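Local coordinates for putative exported protein (Bordetella pertussis Tohama I, PDB 2PFY) that binds pyroglutamic acid as a DctP-family extracytoplasmic solute receptor, probably delivering it to a tripartite ATP-independent periplasmic transporter, at residues 135-139 / 140-144; 161-165 / 166-170; 190-193 / 194-198; 267-270 / 271-275. All blocks are in the same frame, centred on the assembly; numbering follows the deposited sequence.

Interaction 1. Residues 135-139 / 140-144. With PCA (pyroglutamic acid), chain E.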
loop_
_atom_site.group_PDB
_atom_site.type_symbol
_atom_site.label_atom_id
_atom_site.label_comp_id
_atom_site.label_asym_id
_atom_site.label_seq_id
_atom_site.Cartn_x
_atom_site.Cartn_y
_atom_site.Cartn_z
ATOM N N ALA A 135 -16.756 -17.339 -9.980
ATOM C CA ALA A 135 -18.169 -17.638 -9.751
ATOM C C ALA A 135 -18.535 -17.697 -8.267
ATOM O O ALA A 135 -19.643 -17.327 -7.878
ATOM C CB ALA A 135 -18.583 -18.971 -10.469
ATOM N N ASP A 136 -17.598 -18.174 -7.447
ATOM C CA ASP A 136 -17.801 -18.287 -6.003
ATOM C C ASP A 136 -17.975 -16.900 -5.342
ATOM O O ASP A 136 -18.623 -16.769 -4.282
ATOM C CB ASP A 136 -16.652 -19.123 -5.373
ATOM C CG ASP A 136 -16.728 -20.583 -5.768
ATOM O OD1 ASP A 136 -17.879 -21.078 -5.918
ATOM O OD2 ASP A 136 -15.669 -21.239 -5.936
ATOM N N LEU A 137 -17.467 -15.877 -6.023
ATOM C CA LEU A 137 -17.496 -14.515 -5.518
ATOM C C LEU A 137 -18.557 -13.625 -6.193
ATOM O O LEU A 137 -18.661 -12.432 -5.910
ATOM C CB LEU A 137 -16.078 -13.904 -5.588
ATOM C CG LEU A 137 -15.067 -14.559 -4.635
ATOM C CD1 LEU A 137 -13.623 -14.212 -5.055
ATOM C CD2 LEU A 137 -15.335 -14.161 -3.169
ATOM N N LYS A 138 -19.379 -14.224 -7.056
ATOM C CA LYS A 138 -20.385 -13.465 -7.791
ATOM C C LYS A 138 -21.393 -12.885 -6.814
ATOM O O LYS A 138 -21.992 -13.626 -6.022
ATOM C CB LYS A 138 -21.098 -14.356 -8.842
ATOM C CG LYS A 138 -22.181 -13.616 -9.594
ATOM C CD LYS A 138 -21.614 -12.691 -10.637
ATOM C CE LYS A 138 -22.748 -11.939 -11.279
ATOM N NZ LYS A 138 -22.240 -10.818 -12.045
ATOM N N GLY A 139 -21.558 -11.560 -6.848
ATOM C CA GLY A 139 -22.469 -10.874 -5.943
ATOM C C GLY A 139 -22.005 -10.762 -4.491
ATOM O O GLY A 139 -22.724 -10.213 -3.651
ATOM N N THR A 140 -20.820 -11.292 -4.191
ATOM C CA THR A 140 -20.220 -11.172 -2.862
ATOM C C THR A 140 -19.856 -9.708 -2.567
ATOM O O THR A 140 -19.317 -9.016 -3.432
ATOM C CB THR A 140 -18.986 -12.127 -2.725
ATOM O OG1 THR A 140 -19.451 -13.489 -2.742
ATOM C CG2 THR A 140 -18.242 -11.914 -1.419
ATOM N N ARG A 141 -20.198 -9.252 -1.360
ATOM C CA ARG A 141 -19.803 -7.927 -0.841
ATOM C C ARG A 141 -18.320 -8.019 -0.539
ATOM O O ARG A 141 -17.906 -8.669 0.406
ATOM C CB ARG A 141 -20.583 -7.574 0.422
ATOM C CG ARG A 141 -22.113 -7.526 0.190
ATOM C CD ARG A 141 -22.880 -7.448 1.525
ATOM N NE ARG A 141 -24.304 -7.162 1.313
ATOM C CZ ARG A 141 -25.161 -6.835 2.278
ATOM N NH1 ARG A 141 -24.745 -6.722 3.528
ATOM N NH2 ARG A 141 -26.439 -6.615 1.989
ATOM N N PHE A 142 -17.526 -7.433 -1.411
ATOM C CA PHE A 142 -16.104 -7.704 -1.392
ATOM C C PHE A 142 -15.400 -6.379 -1.075
ATOM O O PHE A 142 -15.626 -5.364 -1.743
ATOM C CB PHE A 142 -15.683 -8.279 -2.745
ATOM C CG PHE A 142 -14.276 -8.844 -2.767
ATOM C CD1 PHE A 142 -14.063 -10.224 -2.693
ATOM C CD2 PHE A 142 -13.159 -7.986 -2.863
ATOM C CE1 PHE A 142 -12.765 -10.742 -2.734
ATOM C CE2 PHE A 142 -11.843 -8.498 -2.877
ATOM C CZ PHE A 142 -11.644 -9.869 -2.816
ATOM N N ARG A 143 -14.578 -6.381 -0.036
ATOM C CA ARG A 143 -13.860 -5.162 0.357
ATOM C C ARG A 143 -12.962 -4.624 -0.745
ATOM O O ARG A 143 -12.159 -5.370 -1.322
ATOM C CB ARG A 143 -12.994 -5.419 1.597
ATOM C CG ARG A 143 -12.195 -4.165 2.037
ATOM C CD ARG A 143 -11.201 -4.462 3.102
ATOM N NE ARG A 143 -10.444 -3.237 3.388
ATOM C CZ ARG A 143 -9.120 -3.171 3.475
ATOM N NH1 ARG A 143 -8.403 -4.285 3.389
ATOM N NH2 ARG A 143 -8.518 -1.988 3.707
ATOM N N ALA A 144 -13.078 -3.327 -1.025
ATOM C CA ALA A 144 -12.096 -2.615 -1.858
ATOM C C ALA A 144 -11.427 -1.557 -0.979
ATOM O O ALA A 144 -12.005 -1.146 0.008
ATOM C CB ALA A 144 -12.784 -1.920 -3.046
HETATM N N PCA E . -2.999 -3.711 3.467
HETATM C CA PCA E . -3.624 -2.419 3.096
HETATM C CB PCA E . -3.316 -2.106 1.652
HETATM C CG PCA E . -2.551 -3.282 1.123
HETATM C CD PCA E . -2.372 -4.197 2.288
HETATM O OE PCA E . -1.714 -5.231 2.256
HETATM C C PCA E . -5.123 -2.481 3.310
HETATM O O PCA E . -5.856 -1.484 3.311
HETATM O OXT PCA E . -5.631 -3.572 3.491
#
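Leu137 and Thr140 meet across a type II beta turn, closed by a hydrogen bond from Thr140 N to Leu137 O of 3.0 Å. Gly139, with positive phi, takes the turn position that favours glycine. CD2 of Leu137 reaches Thr140 CG2 at 4.1 Å and the edge of the Phe142 ring, at CD1, at 4.2 Å. Thr140 CG2 is anti to its own N, which turns the methyl group to the leucine.

Beyond the turn, strand 141-144 carries Arg143 to the ligand. From CB the chain runs straight through CG and CD to NE, with chi1 179° placing CG opposite the backbone N, and on the way the side chain touches Met180 and Thr182 of strand 180-182. NE packs on Val168 CG2 and bonds to Val163 O, which probably helps to fix the rotation of the guanidinium. At the tip, NH1 donates to OXT of pyroglutamic acid at 2.9 Å and NH2 to its O at 2.7 Å, with angles of 161° and 157°. The carboxylate carbon lies in the guanidinium plane, at its edge. This two-pronged grip on a carboxylate is characteristic of the arginine in the binding site of TRAP solute receptors.

Interaction 2. Residues 161-165 / 166-170. With PCA (pyroglutamic acid), chain E.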
loop_
_atom_site.group_PDB
_atom_site.type_symbol
_atom_site.label_atom_id
_atom_site.label_comp_id
_atom_site.label_asym_id
_atom_site.label_seq_id
_atom_site.Cartn_x
_atom_site.Cartn_y
_atom_site.Cartn_z
ATOM N N THR A 161 -17.019 -2.739 -2.055
ATOM C CA THR A 161 -17.446 -1.965 -0.922
ATOM C C THR A 161 -16.153 -1.409 -0.291
ATOM O O THR A 161 -15.307 -2.169 0.207
ATOM C CB THR A 161 -18.270 -2.846 0.063
ATOM O OG1 THR A 161 -19.196 -3.697 -0.682
ATOM C CG2 THR A 161 -19.038 -1.983 1.005
ATOM N N THR A 162 -15.984 -0.094 -0.373
ATOM C CA THR A 162 -14.763 0.563 0.118
ATOM C C THR A 162 -14.751 0.551 1.633
ATOM O O THR A 162 -15.673 1.063 2.274
ATOM C CB THR A 162 -14.644 2.022 -0.413
ATOM O OG1 THR A 162 -14.550 1.981 -1.831
ATOM C CG2 THR A 162 -13.382 2.735 0.142
ATOM N N VAL A 163 -13.717 -0.048 2.216
ATOM C CA VAL A 163 -13.577 -0.038 3.671
ATOM C C VAL A 163 -12.109 0.222 3.975
ATOM O O VAL A 163 -11.238 -0.489 3.470
ATOM C CB VAL A 163 -14.033 -1.382 4.331
ATOM C CG1 VAL A 163 -13.866 -1.322 5.848
ATOM C CG2 VAL A 163 -15.508 -1.703 4.003
ATOM N N GLN A 164 -11.835 1.247 4.779
ATOM C CA GLN A 164 -10.452 1.583 5.073
ATOM C C GLN A 164 -9.969 0.587 6.121
ATOM O O GLN A 164 -10.795 -0.003 6.844
ATOM C CB GLN A 164 -10.329 3.042 5.561
ATOM C CG GLN A 164 -10.717 4.139 4.499
ATOM C CD GLN A 164 -9.998 3.978 3.178
ATOM O OE1 GLN A 164 -8.844 3.520 3.131
ATOM N NE2 GLN A 164 -10.673 4.351 2.082
ATOM N N THR A 165 -8.653 0.432 6.252
ATOM C CA THR A 165 -8.092 -0.673 7.038
ATOM C C THR A 165 -8.589 -0.809 8.503
ATOM O O THR A 165 -8.908 -1.928 8.951
ATOM C CB THR A 165 -6.540 -0.744 6.945
ATOM O OG1 THR A 165 -6.079 -0.087 5.731
ATOM C CG2 THR A 165 -6.070 -2.241 6.939
ATOM N N PRO A 166 -8.617 0.301 9.278
ATOM C CA PRO A 166 -9.076 0.236 10.660
ATOM C C PRO A 166 -10.516 -0.195 10.853
ATOM O O PRO A 166 -10.880 -0.588 11.942
ATOM C CB PRO A 166 -8.936 1.711 11.137
ATOM C CG PRO A 166 -7.818 2.261 10.259
ATOM C CD PRO A 166 -8.160 1.668 8.929
ATOM N N GLU A 167 -11.340 -0.086 9.822
ATOM C CA GLU A 167 -12.771 -0.395 9.918
ATOM C C GLU A 167 -13.091 -1.833 9.444
ATOM O O GLU A 167 -14.261 -2.241 9.451
ATOM C CB GLU A 167 -13.557 0.586 9.052
ATOM C CG GLU A 167 -13.752 1.985 9.694
ATOM C CD GLU A 167 -12.491 2.770 9.768
ATOM O OE1 GLU A 167 -11.788 2.860 8.739
ATOM O OE2 GLU A 167 -12.206 3.316 10.849
ATOM N N VAL A 168 -12.068 -2.578 9.020
ATOM C CA VAL A 168 -12.283 -3.917 8.427
ATOM C C VAL A 168 -12.986 -4.870 9.408
ATOM O O VAL A 168 -13.998 -5.460 9.032
ATOM C CB VAL A 168 -11.001 -4.517 7.845
ATOM C CG1 VAL A 168 -11.119 -6.074 7.594
ATOM C CG2 VAL A 168 -10.595 -3.784 6.595
ATOM N N PRO A 169 -12.464 -5.025 10.658
ATOM C CA PRO A 169 -13.175 -5.936 11.592
ATOM C C PRO A 169 -14.650 -5.557 11.819
ATOM O O PRO A 169 -15.517 -6.423 11.775
ATOM C CB PRO A 169 -12.360 -5.851 12.893
ATOM C CG PRO A 169 -10.923 -5.398 12.408
ATOM C CD PRO A 169 -11.259 -4.424 11.270
ATOM N N GLN A 170 -14.930 -4.280 12.040
ATOM C CA GLN A 170 -16.316 -3.782 12.132
ATOM C C GLN A 170 -17.153 -4.176 10.937
ATOM O O GLN A 170 -18.299 -4.666 11.097
ATOM C CB GLN A 170 -16.308 -2.245 12.146
ATOM C CG GLN A 170 -16.187 -1.629 13.501
ATOM C CD GLN A 170 -17.511 -1.573 14.212
ATOM O OE1 GLN A 170 -18.572 -1.613 13.586
ATOM N NE2 GLN A 170 -17.457 -1.484 15.540
HETATM N N PCA E . -2.999 -3.711 3.467
HETATM C CA PCA E . -3.624 -2.419 3.096
HETATM C CB PCA E . -3.316 -2.106 1.652
HETATM C CG PCA E . -2.551 -3.282 1.123
HETATM C CD PCA E . -2.372 -4.197 2.288
HETATM O OE PCA E . -1.714 -5.231 2.256
HETATM C C PCA E . -5.123 -2.481 3.310
HETATM O O PCA E . -5.856 -1.484 3.311
HETATM O OXT PCA E . -5.631 -3.572 3.491
#
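This is a local strand-to-helix junction: the chain leaves strand 159-162 and, through a 3-10 turn at Thr165 to Glu167, enters helix 168-173, bringing Thr165 to the pyroglutamic acid pocket. Two backbone bonds define the turn. Glu167 N donates to Gln164 O at 3.0 Å, and Val168 N donates to Thr165 O at 3.2 Å; both are i to i+3 bonds, as in a 3-10 turn. Pro166 has no N-H to donate; its CD lies against the Thr165 backbone.

Val163 packs against the turn. Its CG1, anti to the backbone N (chi1 180°), approaches the backbone of Glu167 and that residue's CB, the latter at 3.7 Å, and also reaches Val168 CG2 at 4.2 Å. Glu167 bends at chi2 (70°), and the bend brings OE1 back to within 3.5 Å of Gln164 CB, with the peptide oxygen Gln164 O hardly farther away. Val168 in turn lays CG2 against Thr165 O at 3.4 Å. Thr165 is touched by Arg143 and Arg48, both pocket residues.

The ligand end of the contact is Thr165. Gln10 NE2 is a second hydrogen-bonding partner of its hydroxyl, and probably helps to position it. The methyl CG2 lies 3.7 Å from the ligand's O, while OG1 donates a hydrogen bond of 2.8 Å to that same carboxylate oxygen.

Interaction 3. Residues 190-193 / 194-198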
loop_
_atom_site.group_PDB
_atom_site.type_symbol
_atom_site.label_atom_id
_atom_site.label_comp_id
_atom_site.label_asym_id
_atom_site.label_seq_id
_atom_site.Cartn_x
_atom_site.Cartn_y
_atom_site.Cartn_z
ATOM N N SER A 190 -4.805 -7.231 11.927
ATOM C CA SER A 190 -6.199 -7.152 12.329
ATOM C C SER A 190 -6.706 -8.483 12.880
ATOM O O SER A 190 -7.895 -8.589 13.161
ATOM C CB SER A 190 -7.100 -6.721 11.158
ATOM O OG SER A 190 -7.031 -7.731 10.179
ATOM N N GLN A 191 -5.799 -9.449 13.065
ATOM C CA GLN A 191 -6.155 -10.787 13.586
ATOM C C GLN A 191 -7.370 -11.335 12.843
ATOM O O GLN A 191 -8.412 -11.576 13.443
ATOM C CB GLN A 191 -6.333 -10.730 15.106
ATOM C CG GLN A 191 -5.003 -10.260 15.736
ATOM C CD GLN A 191 -5.147 -9.670 17.091
ATOM O OE1 GLN A 191 -6.151 -9.886 17.754
ATOM N NE2 GLN A 191 -4.129 -8.903 17.532
ATOM N N ALA A 192 -7.220 -11.466 11.523
ATOM C CA ALA A 192 -8.340 -11.745 10.612
ATOM C C ALA A 192 -8.921 -13.132 10.832
ATOM O O ALA A 192 -10.113 -13.389 10.491
ATOM C CB ALA A 192 -7.926 -11.586 9.171
ATOM N N TRP A 193 -8.133 -14.019 11.430
ATOM C CA TRP A 193 -8.683 -15.353 11.781
ATOM C C TRP A 193 -9.947 -15.280 12.650
ATOM O O TRP A 193 -10.689 -16.268 12.708
ATOM C CB TRP A 193 -7.652 -16.231 12.477
ATOM C CG TRP A 193 -6.910 -15.541 13.645
ATOM C CD1 TRP A 193 -7.314 -15.470 14.947
ATOM C CD2 TRP A 193 -5.660 -14.839 13.560
ATOM N NE1 TRP A 193 -6.370 -14.785 15.695
ATOM C CE2 TRP A 193 -5.345 -14.387 14.856
ATOM C CE3 TRP A 193 -4.760 -14.575 12.507
ATOM C CZ2 TRP A 193 -4.169 -13.665 15.140
ATOM C CZ3 TRP A 193 -3.584 -13.848 12.784
ATOM C CH2 TRP A 193 -3.307 -13.405 14.098
ATOM N N ASP A 194 -10.216 -14.146 13.299
ATOM C CA ASP A 194 -11.457 -13.998 14.095
ATOM C C ASP A 194 -12.698 -13.788 13.224
ATOM O O ASP A 194 -13.824 -13.949 13.701
ATOM C CB ASP A 194 -11.358 -12.845 15.097
ATOM C CG ASP A 194 -10.419 -13.143 16.253
ATOM O OD1 ASP A 194 -10.160 -14.313 16.547
ATOM O OD2 ASP A 194 -9.951 -12.200 16.896
ATOM N N TYR A 195 -12.506 -13.441 11.955
ATOM C CA TYR A 195 -13.641 -13.084 11.118
ATOM C C TYR A 195 -13.705 -13.682 9.725
ATOM O O TYR A 195 -14.769 -13.644 9.079
ATOM C CB TYR A 195 -13.873 -11.545 11.135
ATOM C CG TYR A 195 -12.702 -10.691 10.700
ATOM C CD1 TYR A 195 -12.391 -10.549 9.349
ATOM C CD2 TYR A 195 -11.892 -10.015 11.643
ATOM C CE1 TYR A 195 -11.318 -9.741 8.920
ATOM C CE2 TYR A 195 -10.826 -9.180 11.218
ATOM C CZ TYR A 195 -10.554 -9.048 9.858
ATOM O OH TYR A 195 -9.486 -8.280 9.414
ATOM N N VAL A 196 -12.593 -14.251 9.251
ATOM C CA VAL A 196 -12.583 -15.018 8.007
ATOM C C VAL A 196 -11.927 -16.365 8.253
ATOM O O VAL A 196 -11.275 -16.545 9.284
ATOM C CB VAL A 196 -11.841 -14.314 6.835
ATOM C CG1 VAL A 196 -12.818 -13.478 6.028
ATOM C CG2 VAL A 196 -10.580 -13.499 7.340
ATOM N N LYS A 197 -12.093 -17.304 7.316
ATOM C CA LYS A 197 -11.575 -18.662 7.511
ATOM C C LYS A 197 -10.551 -19.152 6.503
ATOM O O LYS A 197 -9.723 -20.000 6.832
ATOM C CB LYS A 197 -12.731 -19.675 7.567
ATOM C CG LYS A 197 -13.195 -19.968 8.982
ATOM C CD LYS A 197 -13.872 -18.740 9.622
ATOM C CE LYS A 197 -13.422 -18.550 11.094
ATOM N NZ LYS A 197 -13.691 -17.182 11.644
ATOM N N TYR A 198 -10.642 -18.681 5.269
ATOM C CA TYR A 198 -9.749 -19.146 4.189
ATOM C C TYR A 198 -8.875 -18.017 3.689
ATOM O O TYR A 198 -9.376 -16.936 3.451
ATOM C CB TYR A 198 -10.577 -19.688 3.003
ATOM C CG TYR A 198 -11.396 -20.876 3.427
ATOM C CD1 TYR A 198 -10.892 -22.173 3.317
ATOM C CD2 TYR A 198 -12.642 -20.702 4.010
ATOM C CE1 TYR A 198 -11.641 -23.272 3.753
ATOM C CE2 TYR A 198 -13.407 -21.811 4.442
ATOM C CZ TYR A 198 -12.897 -23.077 4.314
ATOM O OH TYR A 198 -13.675 -24.161 4.747
HETATM O O HOH W 1 -7.993 -11.901 18.622
HETATM O O HOH W 2 -11.176 -17.465 15.499
#
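Tyr195 OH donates to Ser190 OG over 2.6 Å, and the serine oxygen has a second partner in Thr186 O, so the hydroxyl pair is tied back to helix 184-189. The tyrosine reaches it because CG stands between its backbone N and carbonyl carbon (chi1 57°), which folds the ring back over Ala192. The CA of Ala192 then sits over one face, 3.8 Å from the ring centroid and 22° off the normal, a CH-pi contact.

Two backbone oxygens of the turn accept from the residues that follow. Gln191 O accepts from Asp194 N at 3.1 Å, the N-H...O angle 169°. Ala192 O takes two, Tyr195 N at 2.8 Å and Val196 N at 2.9 Å, the second almost in line with the carbonyl bond. Gln191, with positive phi, is the C-prime residue of a Schellman motif that ends the helix, in which Ala192 N bonds to Gly187 O and Gln191 N to Val188 O. A 3-10 turn follows, and then a classic beta bulge in which Lys197 and Tyr198 both face Thr127.

Two waters extend the polar network. One water donates to Gln191 OE1 and to Asp194 OD2, the latter at 2.6 Å, and links the two side chains; a second donates to Trp193 O and, weakly, to Asp194 OD1. Lys197 NZ makes weak bonds to Trp193 O at 3.3 Å and to Val196 O. Phe172 stacks against the Tyr195 ring.

Interaction 4. Residues 267-270 / 271-275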
loop_
_atom_site.group_PDB
_atom_site.type_symbol
_atom_site.label_atom_id
_atom_site.label_comp_id
_atom_site.label_asym_id
_atom_site.label_seq_id
_atom_site.Cartn_x
_atom_site.Cartn_y
_atom_site.Cartn_z
ATOM N N PRO A 267 -6.263 -23.009 -9.583
ATOM C CA PRO A 267 -5.902 -22.741 -10.987
ATOM C C PRO A 267 -6.934 -21.987 -11.814
ATOM O O PRO A 267 -6.548 -21.191 -12.660
ATOM C CB PRO A 267 -5.638 -24.126 -11.563
ATOM C CG PRO A 267 -6.472 -25.063 -10.692
ATOM C CD PRO A 267 -6.378 -24.457 -9.307
ATOM N N GLN A 268 -8.226 -22.210 -11.577
ATOM C CA GLN A 268 -9.235 -21.439 -12.305
ATOM C C GLN A 268 -9.190 -19.971 -11.864
ATOM O O GLN A 268 -9.157 -19.079 -12.693
ATOM C CB GLN A 268 -10.630 -22.033 -12.097
ATOM C CG GLN A 268 -11.743 -21.311 -12.873
ATOM C CD GLN A 268 -11.669 -21.516 -14.374
ATOM O OE1 GLN A 268 -11.002 -22.428 -14.864
ATOM N NE2 GLN A 268 -12.367 -20.671 -15.108
ATOM N N LEU A 269 -9.155 -19.726 -10.554
ATOM C CA LEU A 269 -8.963 -18.364 -10.060
ATOM C C LEU A 269 -7.670 -17.766 -10.658
ATOM O O LEU A 269 -7.673 -16.629 -11.131
ATOM C CB LEU A 269 -8.960 -18.329 -8.516
ATOM C CG LEU A 269 -9.205 -16.943 -7.899
ATOM C CD1 LEU A 269 -10.581 -16.371 -8.287
ATOM C CD2 LEU A 269 -9.044 -16.986 -6.380
ATOM N N ALA A 270 -6.589 -18.538 -10.686
ATOM C CA ALA A 270 -5.322 -18.020 -11.245
ATOM C C ALA A 270 -5.571 -17.552 -12.671
ATOM O O ALA A 270 -5.244 -16.417 -13.017
ATOM C CB ALA A 270 -4.197 -19.074 -11.213
ATOM N N LYS A 271 -6.191 -18.422 -13.478
ATOM C CA LYS A 271 -6.522 -18.078 -14.867
ATOM C C LYS A 271 -7.361 -16.802 -14.974
ATOM O O LYS A 271 -7.067 -15.935 -15.776
ATOM C CB LYS A 271 -7.261 -19.254 -15.557
ATOM C CG LYS A 271 -6.417 -20.024 -16.540
ATOM C CD LYS A 271 -7.186 -21.247 -17.114
ATOM C CE LYS A 271 -7.912 -20.962 -18.445
ATOM N NZ LYS A 271 -9.164 -20.169 -18.288
ATOM N N GLU A 272 -8.400 -16.696 -14.158
ATOM C CA GLU A 272 -9.368 -15.603 -14.278
ATOM C C GLU A 272 -8.788 -14.266 -13.813
ATOM O O GLU A 272 -9.054 -13.217 -14.419
ATOM C CB GLU A 272 -10.661 -15.944 -13.527
ATOM C CG GLU A 272 -11.499 -17.110 -14.170
ATOM C CD GLU A 272 -12.580 -17.677 -13.234
ATOM O OE1 GLU A 272 -12.428 -17.592 -11.977
ATOM O OE2 GLU A 272 -13.587 -18.229 -13.754
ATOM N N LEU A 273 -7.987 -14.296 -12.742
ATOM C CA LEU A 273 -7.319 -13.075 -12.252
ATOM C C LEU A 273 -6.255 -12.583 -13.229
ATOM O O LEU A 273 -6.073 -11.375 -13.382
ATOM C CB LEU A 273 -6.714 -13.304 -10.864
ATOM C CG LEU A 273 -7.696 -13.521 -9.700
ATOM C CD1 LEU A 273 -6.939 -13.794 -8.362
ATOM C CD2 LEU A 273 -8.645 -12.343 -9.539
ATOM N N GLN A 274 -5.557 -13.519 -13.875
ATOM C CA GLN A 274 -4.610 -13.198 -14.952
ATOM C C GLN A 274 -5.317 -12.491 -16.118
ATOM O O GLN A 274 -4.799 -11.516 -16.668
ATOM C CB GLN A 274 -3.858 -14.453 -15.434
ATOM C CG GLN A 274 -2.752 -14.933 -14.439
ATOM C CD GLN A 274 -2.315 -16.401 -14.611
ATOM O OE1 GLN A 274 -2.711 -17.083 -15.564
ATOM N NE2 GLN A 274 -1.495 -16.887 -13.675
ATOM N N ALA A 275 -6.497 -12.980 -16.483
ATOM C CA ALA A 275 -7.306 -12.325 -17.526
ATOM C C ALA A 275 -7.769 -10.934 -17.067
ATOM O O ALA A 275 -7.724 -9.977 -17.861
ATOM C CB ALA A 275 -8.495 -13.198 -17.958
#
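The amide of Gln268 and the carboxylate of Glu272 stand almost perpendicular, their planes 81° apart. NE2 donates to OE2 at 3.0 Å with an N-H...O angle of 167°. The acceptor lies close to the amide plane of the glutamine, whereas the donor comes in from above the carboxylate plane. In Gln268, CG anti to the backbone N and a bend at chi2 (70°) bring the amide to the carboxylate; CG of the glutamine comes to 3.7 Å of OE2 on the way. Glu272 extends beyond CG to meet it. Its other oxygen, OE1, accepts from Leu134 N, so both carboxylate oxygens have partners, and the Leu134 bond probably helps to steady the carboxylate that Gln268 meets.

The pairs i to i+4 repeat through the segment as ordinary alpha-helical bonds: Lys271 N to Pro267 O, Glu272 N to Gln268 O, Leu273 N to Leu269 O at 2.9 Å, and Gln274 N to Ala270 O. Along the buried side, Leu269 CG and Leu273 CD1 meet at 3.9 Å. On another side of the helix, Gln274 CG closes to 3.2 Å on Ala270 O.

This is the first part of helix 267-287, shortly after strand 261-264. Leu269 and Leu273 both pack on Ile125 of strand 124-127, with Leu134 touching Leu269 and Phe84 touching Leu273. Gln268 rests on Ala133 and Ala270 on Leu265, so this helical start packs on strand 124-127 and on the loop that leads to strand 141-144.

The four contacts come in series along the chain, interaction 1 first and interaction 4 last. Interactions 1 and 2 lie with centres 15 Å apart and share the two-stranded parallel sheet of strands 141-144 and 159-162, where Ala144 N bonds to Thr161 O; both bring a side chain to the same pyroglutamic acid. Interaction 3, 13 Å from interaction 2 between centres, touches it where Val168 and Pro169 meet Tyr195. Interaction 4 touches none of the others, though its nearest atoms come within about 5 Å of interaction 1; from interaction 2 they are about 15 Å away. Two contacts thus carry ligand-binding residues, while 190-198 and 267-275 lie on elements bordering strand 124-127.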